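Local coordinates for protein transferrin (PDB 6WB6) that carries ferric iron in the insect Manduca sexta, binding a single Fe(3+) ion per molecule together with carbonate, at residues V424-Y429 with K433-A438; L470-F475 with N579-P584; S599-P604 with L639-K644. All blocks are in the same frame, centred on the assembly; numbering follows the deposited sequence.

Contact 1 of 3, residues V424-Y429 with K433-A438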
ATOM      1  N   VAL A 424       8.994   6.380  12.187  1.00 20.89           N
ATOM      2  CA  VAL A 424       7.737   5.641  12.217  1.00 16.08           C
ATOM      3  C   VAL A 424       7.730   4.516  11.199  1.00 18.40           C
ATOM      4  O   VAL A 424       7.288   3.401  11.497  1.00 20.73           O
ATOM      5  CB  VAL A 424       6.534   6.586  11.997  1.00 12.73           C
ATOM      6  CG1 VAL A 424       5.210   5.781  11.851  1.00 16.60           C
ATOM      7  CG2 VAL A 424       6.425   7.580  13.124  1.00 18.67           C
ATOM      8  N   PHE A 425       8.178   4.801   9.979  1.00 22.16           N
ATOM      9  CA  PHE A 425       8.294   3.780   8.942  1.00 20.79           C
ATOM     10  C   PHE A 425       9.341   4.253   7.949  1.00 21.65           C
ATOM     11  O   PHE A 425       9.675   5.446   7.892  1.00 18.09           O
ATOM     12  CB  PHE A 425       6.964   3.516   8.249  1.00 15.38           C
ATOM     13  CG  PHE A 425       6.400   4.716   7.543  1.00 17.20           C
ATOM     14  CD1 PHE A 425       5.565   5.598   8.206  1.00 13.94           C
ATOM     15  CD2 PHE A 425       6.725   4.974   6.222  1.00 12.99           C
ATOM     16  CE1 PHE A 425       5.059   6.713   7.566  1.00 18.28           C
ATOM     17  CE2 PHE A 425       6.219   6.087   5.584  1.00 18.84           C
ATOM     18  CZ  PHE A 425       5.385   6.953   6.253  1.00 22.37           C
ATOM     19  N   HIS A 426       9.871   3.297   7.200  1.00 17.57           N
ATOM     20  CA  HIS A 426      10.987   3.514   6.298  1.00 18.05           C
ATOM     21  C   HIS A 426      10.730   2.755   5.001  1.00 26.15           C
ATOM     22  O   HIS A 426       9.843   1.890   4.925  1.00 19.10           O
ATOM     23  CB  HIS A 426      12.292   3.049   6.935  1.00 19.63           C
ATOM     24  CG  HIS A 426      12.276   1.601   7.290  1.00 21.22           C
ATOM     25  ND1 HIS A 426      12.042   1.148   8.570  1.00 25.57           N
ATOM     26  CD2 HIS A 426      12.427   0.495   6.520  1.00 19.90           C
ATOM     27  CE1 HIS A 426      12.088  -0.172   8.579  1.00 30.69           C
ATOM     28  NE2 HIS A 426      12.313  -0.591   7.344  1.00 18.63           N
ATOM     29  N   GLU A 427      11.531   3.095   3.982  1.00 22.03           N
ATOM     30  CA  GLU A 427      11.494   2.421   2.695  1.00 19.50           C
ATOM     31  C   GLU A 427      12.186   1.074   2.765  1.00 17.11           C
ATOM     32  O   GLU A 427      13.162   0.884   3.496  1.00 23.29           O
ATOM     33  CB  GLU A 427      12.158   3.277   1.610  1.00 14.87           C
ATOM     34  CG  GLU A 427      11.296   4.427   1.185  1.00 17.43           C
ATOM     35  CD  GLU A 427      11.853   5.240   0.030  1.00 16.82           C
ATOM     36  OE1 GLU A 427      13.040   5.085  -0.334  1.00 20.84           O
ATOM     37  OE2 GLU A 427      11.094   6.067  -0.477  1.00 15.97           O
ATOM     38  N   VAL A 428      11.639   0.121   2.030  1.00 15.53           N
ATOM     39  CA  VAL A 428      12.325  -1.136   1.796  1.00 24.85           C
ATOM     40  C   VAL A 428      12.517  -1.302   0.296  1.00 18.69           C
ATOM     41  O   VAL A 428      11.796  -0.725  -0.522  1.00 14.65           O
ATOM     42  CB  VAL A 428      11.576  -2.342   2.399  1.00 15.67           C
ATOM     43  CG1 VAL A 428      11.619  -2.267   3.901  1.00 23.53           C
ATOM     44  CG2 VAL A 428      10.157  -2.430   1.879  1.00 17.91           C
ATOM     45  N   TYR A 429      13.497  -2.122  -0.058  1.00 21.29           N
ATOM     46  CA  TYR A 429      13.970  -2.192  -1.430  1.00 29.67           C
ATOM     47  C   TYR A 429      14.146  -3.644  -1.858  1.00 30.72           C
ATOM     48  O   TYR A 429      14.046  -4.575  -1.059  1.00 27.34           O
ATOM     49  CB  TYR A 429      15.275  -1.426  -1.577  1.00 25.38           C
ATOM     50  CG  TYR A 429      15.214  -0.039  -1.024  1.00 27.76           C
ATOM     51  CD1 TYR A 429      14.519   0.955  -1.684  1.00 21.60           C
ATOM     52  CD2 TYR A 429      15.850   0.282   0.162  1.00 27.63           C
ATOM     53  CE1 TYR A 429      14.467   2.238  -1.193  1.00 23.97           C
ATOM     54  CE2 TYR A 429      15.801   1.581   0.666  1.00 19.60           C
ATOM     55  CZ  TYR A 429      15.108   2.544  -0.021  1.00 18.04           C
ATOM     56  OH  TYR A 429      15.018   3.830   0.438  1.00 23.75           O
ATOM     57  N   LYS A 433      12.134  -6.923  -0.339  1.00 37.06           N
ATOM     58  CA  LYS A 433      11.504  -5.853   0.432  1.00 28.78           C
ATOM     59  C   LYS A 433      12.205  -5.688   1.780  1.00 22.52           C
ATOM     60  O   LYS A 433      11.712  -6.113   2.824  1.00 31.52           O
ATOM     61  CB  LYS A 433      10.005  -6.130   0.587  1.00 37.53           C
ATOM     62  CG  LYS A 433       9.344  -6.511  -0.750  1.00 32.51           C
ATOM     63  CD  LYS A 433       7.876  -6.152  -0.853  1.00 29.30           C
ATOM     64  CE  LYS A 433       7.401  -6.367  -2.300  1.00 37.91           C
ATOM     65  NZ  LYS A 433       5.982  -5.929  -2.543  1.00 45.34           N
ATOM     66  N   THR A 434      13.373  -5.066   1.737  1.00 30.45           N
ATOM     67  CA  THR A 434      14.377  -5.063   2.786  1.00 34.08           C
ATOM     68  C   THR A 434      15.098  -3.724   2.721  1.00 21.71           C
ATOM     69  O   THR A 434      15.327  -3.237   1.608  1.00 18.48           O
ATOM     70  CB  THR A 434      15.331  -6.224   2.501  1.00 32.86           C
ATOM     71  OG1 THR A 434      14.809  -7.445   3.053  1.00 49.03           O
ATOM     72  CG2 THR A 434      16.666  -5.957   3.017  1.00 22.87           C
ATOM     73  N   PRO A 435      15.465  -3.095   3.842  1.00 17.05           N
ATOM     74  CA  PRO A 435      16.338  -1.917   3.729  1.00 27.13           C
ATOM     75  C   PRO A 435      17.669  -2.335   3.138  1.00 26.78           C
ATOM     76  O   PRO A 435      17.991  -3.519   3.087  1.00 22.33           O
ATOM     77  CB  PRO A 435      16.497  -1.430   5.169  1.00 29.94           C
ATOM     78  CG  PRO A 435      15.421  -2.138   5.944  1.00 32.27           C
ATOM     79  CD  PRO A 435      15.190  -3.421   5.253  1.00 22.26           C
ATOM     80  N   ASN A 436      18.441  -1.359   2.671  1.00 23.05           N
ATOM     81  CA  ASN A 436      19.818  -1.652   2.307  1.00 20.86           C
ATOM     82  C   ASN A 436      20.610  -2.010   3.554  1.00 25.71           C
ATOM     83  O   ASN A 436      20.280  -1.582   4.662  1.00 23.46           O
ATOM     84  CB  ASN A 436      20.466  -0.461   1.622  1.00 19.51           C
ATOM     85  CG  ASN A 436      19.846  -0.165   0.276  1.00 24.00           C
ATOM     86  OD1 ASN A 436      19.605  -1.074  -0.524  1.00 20.97           O
ATOM     87  ND2 ASN A 436      19.531   1.099   0.044  1.00 24.06           N
ATOM     88  N   TYR A 437      21.663  -2.799   3.361  1.00 22.65           N
ATOM     89  CA  TYR A 437      22.614  -3.105   4.418  1.00 22.32           C
ATOM     90  C   TYR A 437      24.018  -2.694   4.008  1.00 28.45           C
ATOM     91  O   TYR A 437      24.431  -2.878   2.856  1.00 20.79           O
ATOM     92  CB  TYR A 437      22.613  -4.591   4.755  1.00 25.62           C
ATOM     93  CG  TYR A 437      21.394  -5.010   5.530  1.00 24.15           C
ATOM     94  CD1 TYR A 437      20.132  -4.941   4.960  1.00 29.96           C
ATOM     95  CD2 TYR A 437      21.499  -5.452   6.828  1.00 21.49           C
ATOM     96  CE1 TYR A 437      19.018  -5.317   5.673  1.00 31.07           C
ATOM     97  CE2 TYR A 437      20.395  -5.831   7.545  1.00 21.22           C
ATOM     98  CZ  TYR A 437      19.159  -5.763   6.965  1.00 23.38           C
ATOM     99  OH  TYR A 437      18.048  -6.148   7.669  1.00 31.39           O
ATOM    100  N   ALA A 438      24.748  -2.147   4.965  1.00 18.30           N
ATOM    101  CA  ALA A 438      26.185  -2.022   4.807  1.00 23.73           C
ATOM    102  C   ALA A 438      26.817  -3.392   4.999  1.00 25.10           C
ATOM    103  O   ALA A 438      26.595  -4.056   6.020  1.00 21.07           O
ATOM    104  CB  ALA A 438      26.756  -1.022   5.810  1.00 22.38           C
TER
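Lys-433 meets Val-428 through the base of its side chain, CB lying 3.9 Å from Val-428 CG2; the chain beyond CG is extended and the residue is exposed, as suits a lysine. Its positive phi, 46°, turns the chain so that Lys-433 and Thr-434 both face Tyr-429, a G1 beta bulge where the chain crosses between the C-terminal lobe's two sheets, in transferrins part of the interdomain hinge. Thr-434 then closes a single antiparallel hydrogen-bonded pair: its N reaches a lone pair of Tyr-429 O in the carbonyl plane (2.9 Å), whereas Tyr-429 N approaches Thr-434 O from above that carbonyl's plane (2.7 Å). Val-428 is pressed onto this backbone, CB 3.3 Å from Thr-434 N; an alanine here would probably open a gap beside Lys-433 and Pro-435, since both methyls that fill it would be gone. Pro-435 contributes ring carbons: CD packs on Val-428 CG1, and CG sits 3.7 Å from NE2 of His-426, whose ND1 is bonded to Thr-642. Asn-436 ends the contact, its amide nearly parallel to the Tyr-429 ring (10°) and ND2 3.8 Å from CD2. That ring's hydroxyl donates to Glu-427 OE1, a very short bond of 2.5 Å. Two backbone hydrogen bonds thus hold the turn, with Val-428 and the Pro-435 ring giving apolar packing beside them.

Contact 2 of 3, residues L470-F475 with N579-P584; sequences LHAPLF and NVAMAP
Helix 467-479 passes the short strand 581-582 at Ala-472, whose CA comes within 6.0 Å of the CA of Ala-581. The helix is kinked at Pro-473, which has no N-H to give to the preceding turn; beyond it the regular pattern holds, with Phe-475 N bonded to His-471 O at 2.7 Å. On the strand side the backbone is irregular too. Val-580 and Ala-581 form a classic beta bulge opposite Ala-438 of strand 437-443, and both point their CB atoms at the helix, where a regular strand would send one of two successive side chains to the other face. This is helix-on-sheet packing in the second subdomain of the C-terminal lobe, an alpha/beta unit of the kind transferrins share with periplasmic binding proteins. Small residues suit so close an approach: the methyls of Ala-472 and Ala-581 meet side by side, CB to CB at 4.1 Å. The same Ala-472 CB also touches Val-580 CG1, again at 4.1 Å. Val-580 holds CG1 anti to its own nitrogen (chi1 -170°), which lays this one branch over the helix backbone, 3.6 Å from Ala-472 O and 4.4 Å from Pro-473 N. The meeting with the carbonyl oxygen is van der Waals packing, and a branched, apolar valine suits this place, where one methyl lies against helix backbone. Tyr-476 packs on Val-580 from the next turn of the helix, and Phe-467 packs on Ala-581 from the turn before.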
ATOM      1  N   LEU A 470      31.745   4.573   5.383  1.00 24.91           N
ATOM      2  CA  LEU A 470      32.410   5.259   6.487  1.00 28.95           C
ATOM      3  C   LEU A 470      31.744   4.915   7.811  1.00 30.06           C
ATOM      4  O   LEU A 470      32.368   4.271   8.654  1.00 33.38           O
ATOM      5  CB  LEU A 470      32.403   6.768   6.235  1.00 32.04           C
ATOM      6  CG  LEU A 470      33.145   7.656   7.239  1.00 38.34           C
ATOM      7  CD1 LEU A 470      32.254   7.986   8.417  1.00 37.01           C
ATOM      8  CD2 LEU A 470      34.449   7.008   7.694  1.00 35.18           C
ATOM      9  N   HIS A 471      30.485   5.310   8.006  1.00 32.69           N
ATOM     10  CA  HIS A 471      29.812   5.133   9.285  1.00 34.17           C
ATOM     11  C   HIS A 471      29.923   3.699   9.779  1.00 28.98           C
ATOM     12  O   HIS A 471      30.445   3.441  10.868  1.00 28.16           O
ATOM     13  CB  HIS A 471      28.342   5.532   9.158  1.00 31.03           C
ATOM     14  CG  HIS A 471      28.118   7.001   9.024  1.00 36.28           C
ATOM     15  ND1 HIS A 471      27.293   7.704   9.875  1.00 34.82           N
ATOM     16  CD2 HIS A 471      28.595   7.900   8.132  1.00 36.21           C
ATOM     17  CE1 HIS A 471      27.274   8.974   9.516  1.00 42.20           C
ATOM     18  NE2 HIS A 471      28.055   9.120   8.461  1.00 43.55           N
ATOM     19  N   ALA A 472      29.429   2.745   8.984  1.00 25.86           N
ATOM     20  CA  ALA A 472      29.261   1.395   9.506  1.00 22.67           C
ATOM     21  C   ALA A 472      30.584   0.754   9.889  1.00 25.56           C
ATOM     22  O   ALA A 472      30.666   0.183  10.992  1.00 32.44           O
ATOM     23  CB  ALA A 472      28.479   0.550   8.493  1.00 31.28           C
ATOM     24  N   PRO A 473      31.634   0.783   9.055  1.00 31.17           N
ATOM     25  CA  PRO A 473      32.934   0.241   9.506  1.00 28.57           C
ATOM     26  C   PRO A 473      33.534   1.006  10.678  1.00 28.66           C
ATOM     27  O   PRO A 473      34.146   0.401  11.569  1.00 23.08           O
ATOM     28  CB  PRO A 473      33.815   0.351   8.256  1.00 27.85           C
ATOM     29  CG  PRO A 473      32.854   0.594   7.098  1.00 29.52           C
ATOM     30  CD  PRO A 473      31.697   1.294   7.672  1.00 28.48           C
ATOM     31  N   LEU A 474      33.384   2.330  10.708  1.00 27.82           N
ATOM     32  CA  LEU A 474      33.920   3.088  11.833  1.00 28.97           C
ATOM     33  C   LEU A 474      33.180   2.737  13.114  1.00 32.97           C
ATOM     34  O   LEU A 474      33.800   2.501  14.157  1.00 27.39           O
ATOM     35  CB  LEU A 474      33.822   4.588  11.575  1.00 27.36           C
ATOM     36  CG  LEU A 474      35.101   5.384  11.366  1.00 42.74           C
ATOM     37  CD1 LEU A 474      34.761   6.890  11.340  1.00 45.35           C
ATOM     38  CD2 LEU A 474      36.125   5.089  12.445  1.00 43.25           C
ATOM     39  N   PHE A 475      31.844   2.712  13.059  1.00 29.20           N
ATOM     40  CA  PHE A 475      31.099   2.313  14.243  1.00 24.15           C
ATOM     41  C   PHE A 475      31.402   0.884  14.615  1.00 21.44           C
ATOM     42  O   PHE A 475      31.486   0.546  15.806  1.00 26.73           O
ATOM     43  CB  PHE A 475      29.594   2.427  14.062  1.00 23.13           C
ATOM     44  CG  PHE A 475      28.833   1.758  15.182  1.00 24.64           C
ATOM     45  CD1 PHE A 475      28.562   2.452  16.350  1.00 27.09           C
ATOM     46  CD2 PHE A 475      28.442   0.436  15.096  1.00 24.46           C
ATOM     47  CE1 PHE A 475      27.905   1.850  17.398  1.00 28.67           C
ATOM     48  CE2 PHE A 475      27.784  -0.181  16.149  1.00 27.45           C
ATOM     49  CZ  PHE A 475      27.508   0.534  17.304  1.00 30.09           C
ATOM     50  N   ASN A 579      26.463  -9.023   7.362  1.00 20.77           N
ATOM     51  CA  ASN A 579      26.568  -7.597   7.112  1.00 26.10           C
ATOM     52  C   ASN A 579      27.360  -6.951   8.236  1.00 28.55           C
ATOM     53  O   ASN A 579      27.774  -7.608   9.192  1.00 28.21           O
ATOM     54  CB  ASN A 579      25.186  -6.961   7.015  1.00 28.24           C
ATOM     55  CG  ASN A 579      24.343  -7.205   8.272  1.00 26.94           C
ATOM     56  OD1 ASN A 579      24.636  -6.669   9.348  1.00 26.32           O
ATOM     57  ND2 ASN A 579      23.291  -8.017   8.134  1.00 28.99           N
ATOM     58  N   VAL A 580      27.539  -5.642   8.116  1.00 25.63           N
ATOM     59  CA  VAL A 580      28.083  -4.823   9.176  1.00 28.09           C
ATOM     60  C   VAL A 580      26.979  -4.117   9.938  1.00 27.79           C
ATOM     61  O   VAL A 580      26.908  -4.205  11.160  1.00 28.67           O
ATOM     62  CB  VAL A 580      29.094  -3.805   8.613  1.00 23.87           C
ATOM     63  CG1 VAL A 580      29.823  -3.136   9.764  1.00 22.22           C
ATOM     64  CG2 VAL A 580      30.058  -4.482   7.665  1.00 29.47           C
ATOM     65  N   ALA A 581      26.118  -3.399   9.223  1.00 26.60           N
ATOM     66  CA  ALA A 581      24.979  -2.736   9.831  1.00 22.45           C
ATOM     67  C   ALA A 581      23.881  -2.626   8.797  1.00 27.64           C
ATOM     68  O   ALA A 581      24.145  -2.528   7.593  1.00 22.57           O
ATOM     69  CB  ALA A 581      25.336  -1.325  10.351  1.00 22.98           C
ATOM     70  N   MET A 582      22.651  -2.605   9.280  1.00 13.88           N
ATOM     71  CA  MET A 582      21.551  -2.182   8.443  1.00 22.79           C
ATOM     72  C   MET A 582      21.711  -0.704   8.113  1.00 20.39           C
ATOM     73  O   MET A 582      22.172   0.085   8.943  1.00 24.67           O
ATOM     74  CB  MET A 582      20.227  -2.428   9.153  1.00 30.60           C
ATOM     75  CG  MET A 582      19.037  -2.231   8.239  1.00 26.71           C
ATOM     76  SD  MET A 582      17.493  -2.587   9.064  1.00 38.20           S
ATOM     77  CE  MET A 582      17.252  -1.014   9.839  1.00 20.72           C
ATOM     78  N   ALA A 583      21.345  -0.341   6.911  1.00 18.81           N
ATOM     79  CA  ALA A 583      21.539   1.006   6.419  1.00 24.97           C
ATOM     80  C   ALA A 583      20.270   1.813   6.602  1.00 26.79           C
ATOM     81  O   ALA A 583      19.180   1.321   6.287  1.00 26.02           O
ATOM     82  CB  ALA A 583      21.933   0.981   4.946  1.00 25.98           C
ATOM     83  N   PRO A 584      20.335   3.039   7.112  1.00 24.34           N
ATOM     84  CA  PRO A 584      19.116   3.852   7.171  1.00 28.55           C
ATOM     85  C   PRO A 584      18.632   4.135   5.763  1.00 29.59           C
ATOM     86  O   PRO A 584      19.384   4.622   4.923  1.00 36.13           O
ATOM     87  CB  PRO A 584      19.562   5.121   7.908  1.00 31.13           C
ATOM     88  CG  PRO A 584      21.025   5.173   7.703  1.00 29.12           C
ATOM     89  CD  PRO A 584      21.506   3.763   7.624  1.00 30.22           C
TER

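Contact 3 of 3, residues S599-P604 with L639-K644; sequences SIAHTP and LATTEK
Thr-641 grips Asp-171 through a hydrogen bond between its OG1 and the aspartate OD1, while its other branch, CG2, packs on Ala-601. The contact is an alpha/beta one in the first subdomain of the transferrin C-terminal lobe, helix 597-611 lying over strand 638-641, an outermost strand of a four-stranded antiparallel sheet. Asp-171 belongs to the N-terminal transferrin-like half, so one threonine serves both the fold of its own lobe and the junction between lobes. Its torsion divides these roles: with OG1 between the backbone N and the carbonyl carbon (chi1 52°), the methyl falls beside the nitrogen and lies 4.0 Å from Ala-601 CB. An alanine suits the helix there, being small enough for the strand to come near, with CA of Ala-601 7.0 Å from CA of Thr-641. Two residues back along the strand, Leu-639 points towards the same helix and reaches Pro-604, where the helix is kinked for want of an N-H; the long leucine bridges a wider backbone gap, and its side chain also touches Leu-605 and Ala-608 of the helix. Leu-639 CD1 does the touching at the proline: this methyl lies 4.0 Å from Pro-604 CB and 3.4 Å from the carbonyl oxygen of Pro-604.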
ATOM      1  N   SER A 599      -1.411   5.394  14.012  1.00 21.17           N
ATOM      2  CA  SER A 599      -2.185   6.360  13.241  1.00 23.13           C
ATOM      3  C   SER A 599      -1.366   6.996  12.119  1.00 18.11           C
ATOM      4  O   SER A 599      -1.909   7.298  11.049  1.00 14.04           O
ATOM      5  CB  SER A 599      -2.744   7.428  14.176  1.00 23.87           C
ATOM      6  OG  SER A 599      -3.895   6.947  14.835  1.00 29.20           O
ATOM      7  N   ILE A 600      -0.060   7.157  12.320  1.00 17.93           N
ATOM      8  CA  ILE A 600       0.781   7.830  11.330  1.00 18.42           C
ATOM      9  C   ILE A 600       1.190   6.874  10.219  1.00 22.71           C
ATOM     10  O   ILE A 600       1.200   7.228   9.030  1.00 19.94           O
ATOM     11  CB  ILE A 600       2.008   8.437  12.030  1.00 14.50           C
ATOM     12  CG1 ILE A 600       1.556   9.654  12.854  1.00 21.56           C
ATOM     13  CG2 ILE A 600       3.081   8.802  11.014  1.00 21.85           C
ATOM     14  CD1 ILE A 600       2.695  10.406  13.496  1.00 24.26           C
ATOM     15  N   ALA A 601       1.570   5.668  10.594  1.00 17.63           N
ATOM     16  CA  ALA A 601       1.991   4.691   9.609  1.00 16.13           C
ATOM     17  C   ALA A 601       0.819   4.176   8.792  1.00 15.51           C
ATOM     18  O   ALA A 601       1.009   3.737   7.665  1.00 15.06           O
ATOM     19  CB  ALA A 601       2.688   3.518  10.308  1.00 22.26           C
ATOM     20  N   HIS A 602      -0.397   4.210   9.332  1.00 21.60           N
ATOM     21  CA  HIS A 602      -1.458   3.417   8.734  1.00 22.28           C
ATOM     22  C   HIS A 602      -1.677   3.801   7.272  1.00 25.08           C
ATOM     23  O   HIS A 602      -1.595   2.957   6.370  1.00 18.40           O
ATOM     24  CB  HIS A 602      -2.760   3.559   9.527  1.00 25.22           C
ATOM     25  CG  HIS A 602      -3.860   2.724   8.977  1.00 26.36           C
ATOM     26  ND1 HIS A 602      -4.734   3.183   8.014  1.00 26.08           N
ATOM     27  CD2 HIS A 602      -4.194   1.433   9.211  1.00 20.98           C
ATOM     28  CE1 HIS A 602      -5.576   2.214   7.698  1.00 18.66           C
ATOM     29  NE2 HIS A 602      -5.268   1.145   8.409  1.00 26.55           N
ATOM     30  N   THR A 603      -1.980   5.066   7.016  1.00 17.15           N
ATOM     31  CA  THR A 603      -2.360   5.443   5.656  1.00 21.75           C
ATOM     32  C   THR A 603      -1.244   5.222   4.648  1.00 19.20           C
ATOM     33  O   THR A 603      -1.513   4.631   3.586  1.00 17.45           O
ATOM     34  CB  THR A 603      -2.876   6.882   5.628  1.00 19.37           C
ATOM     35  OG1 THR A 603      -4.198   6.912   6.176  1.00 26.03           O
ATOM     36  CG2 THR A 603      -2.909   7.458   4.196  1.00 20.55           C
ATOM     37  N   PRO A 604      -0.005   5.642   4.890  1.00 21.24           N
ATOM     38  CA  PRO A 604       1.048   5.317   3.914  1.00 13.66           C
ATOM     39  C   PRO A 604       1.273   3.836   3.726  1.00 19.03           C
ATOM     40  O   PRO A 604       1.532   3.413   2.589  1.00 19.06           O
ATOM     41  CB  PRO A 604       2.293   6.010   4.484  1.00 23.14           C
ATOM     42  CG  PRO A 604       1.897   6.571   5.801  1.00 22.03           C
ATOM     43  CD  PRO A 604       0.420   6.709   5.816  1.00 19.53           C
ATOM     44  N   LEU A 639       6.895  -0.166   2.203  1.00 21.03           N
ATOM     45  CA  LEU A 639       7.093   0.580   3.431  1.00 18.87           C
ATOM     46  C   LEU A 639       6.966  -0.387   4.587  1.00 25.11           C
ATOM     47  O   LEU A 639       6.129  -1.292   4.538  1.00 27.33           O
ATOM     48  CB  LEU A 639       6.073   1.694   3.551  1.00 19.17           C
ATOM     49  CG  LEU A 639       6.122   2.708   2.412  1.00 17.73           C
ATOM     50  CD1 LEU A 639       4.956   3.650   2.573  1.00 20.28           C
ATOM     51  CD2 LEU A 639       7.473   3.469   2.393  1.00 17.49           C
ATOM     52  N   ALA A 640       7.839  -0.230   5.591  1.00 24.90           N
ATOM     53  CA  ALA A 640       7.747  -0.961   6.850  1.00 21.79           C
ATOM     54  C   ALA A 640       7.957  -0.017   8.021  1.00 21.66           C
ATOM     55  O   ALA A 640       8.747   0.928   7.936  1.00 18.61           O
ATOM     56  CB  ALA A 640       8.790  -2.071   6.931  1.00 21.30           C
ATOM     57  N   THR A 641       7.249  -0.292   9.122  1.00 23.58           N
ATOM     58  CA  THR A 641       7.480   0.422  10.365  1.00 19.51           C
ATOM     59  C   THR A 641       8.897   0.184  10.849  1.00 21.94           C
ATOM     60  O   THR A 641       9.451  -0.903  10.690  1.00 17.05           O
ATOM     61  CB  THR A 641       6.485  -0.031  11.432  1.00 27.21           C
ATOM     62  OG1 THR A 641       6.518  -1.460  11.538  1.00 20.10           O
ATOM     63  CG2 THR A 641       5.083   0.406  11.054  1.00 22.10           C
ATOM     64  N   THR A 642       9.485   1.221  11.438  1.00 18.23           N
ATOM     65  CA  THR A 642      10.855   1.180  11.916  1.00 25.57           C
ATOM     66  C   THR A 642      10.880   0.549  13.305  1.00 19.69           C
ATOM     67  O   THR A 642      10.210   1.043  14.217  1.00 19.21           O
ATOM     68  CB  THR A 642      11.434   2.600  11.951  1.00 23.89           C
ATOM     69  OG1 THR A 642      11.182   3.253  10.703  1.00 20.71           O
ATOM     70  CG2 THR A 642      12.924   2.553  12.195  1.00 20.46           C
ATOM     71  N   GLU A 643      11.623  -0.546  13.465  1.00 15.53           N
ATOM     72  CA  GLU A 643      11.785  -1.135  14.783  1.00 16.09           C
ATOM     73  C   GLU A 643      12.535  -0.179  15.704  1.00 25.52           C
ATOM     74  O   GLU A 643      13.521   0.455  15.309  1.00 25.49           O
ATOM     75  CB  GLU A 643      12.530  -2.466  14.697  1.00 22.84           C
ATOM     76  CG  GLU A 643      11.757  -3.553  13.955  1.00 30.92           C
ATOM     77  CD  GLU A 643      10.376  -3.798  14.557  1.00 36.03           C
ATOM     78  OE1 GLU A 643      10.255  -3.815  15.807  1.00 41.30           O
ATOM     79  OE2 GLU A 643       9.408  -3.951  13.778  1.00 49.16           O
ATOM     80  N   LYS A 644      12.038  -0.065  16.941  1.00 26.57           N
ATOM     81  CA  LYS A 644      12.711   0.743  17.952  1.00 29.45           C
ATOM     82  C   LYS A 644      14.185   0.366  18.069  1.00 22.01           C
ATOM     83  O   LYS A 644      15.047   1.237  18.177  1.00 34.36           O
ATOM     84  CB  LYS A 644      11.995   0.576  19.299  1.00 22.05           C
ATOM     85  CG  LYS A 644      12.284   1.670  20.332  1.00 39.15           C
TER

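All three contacts belong to the C-terminal lobe, and contact 1 stands between the other two. Strand 422-428 lies beside strand 638-641 of contact 3, probably bonded through His-426 N and Ala-640 O at 2.7 Å; strand 437-443 lies beside 581-582 of contact 2, where Ala-438 N and Ala-581 O are also 2.7 Å apart. Contact 1 therefore joins the two sheets, its centre about 12 Å from that of contact 3 and about 14 Å from that of contact 2. Contacts 2 and 3 do not touch, their centres about 23 Å apart. The ferric ion, bound by Tyr-90 and Tyr-204, and the carbonate beside it, whose pocket includes Arg-120, lie in the other lobe, away from all three.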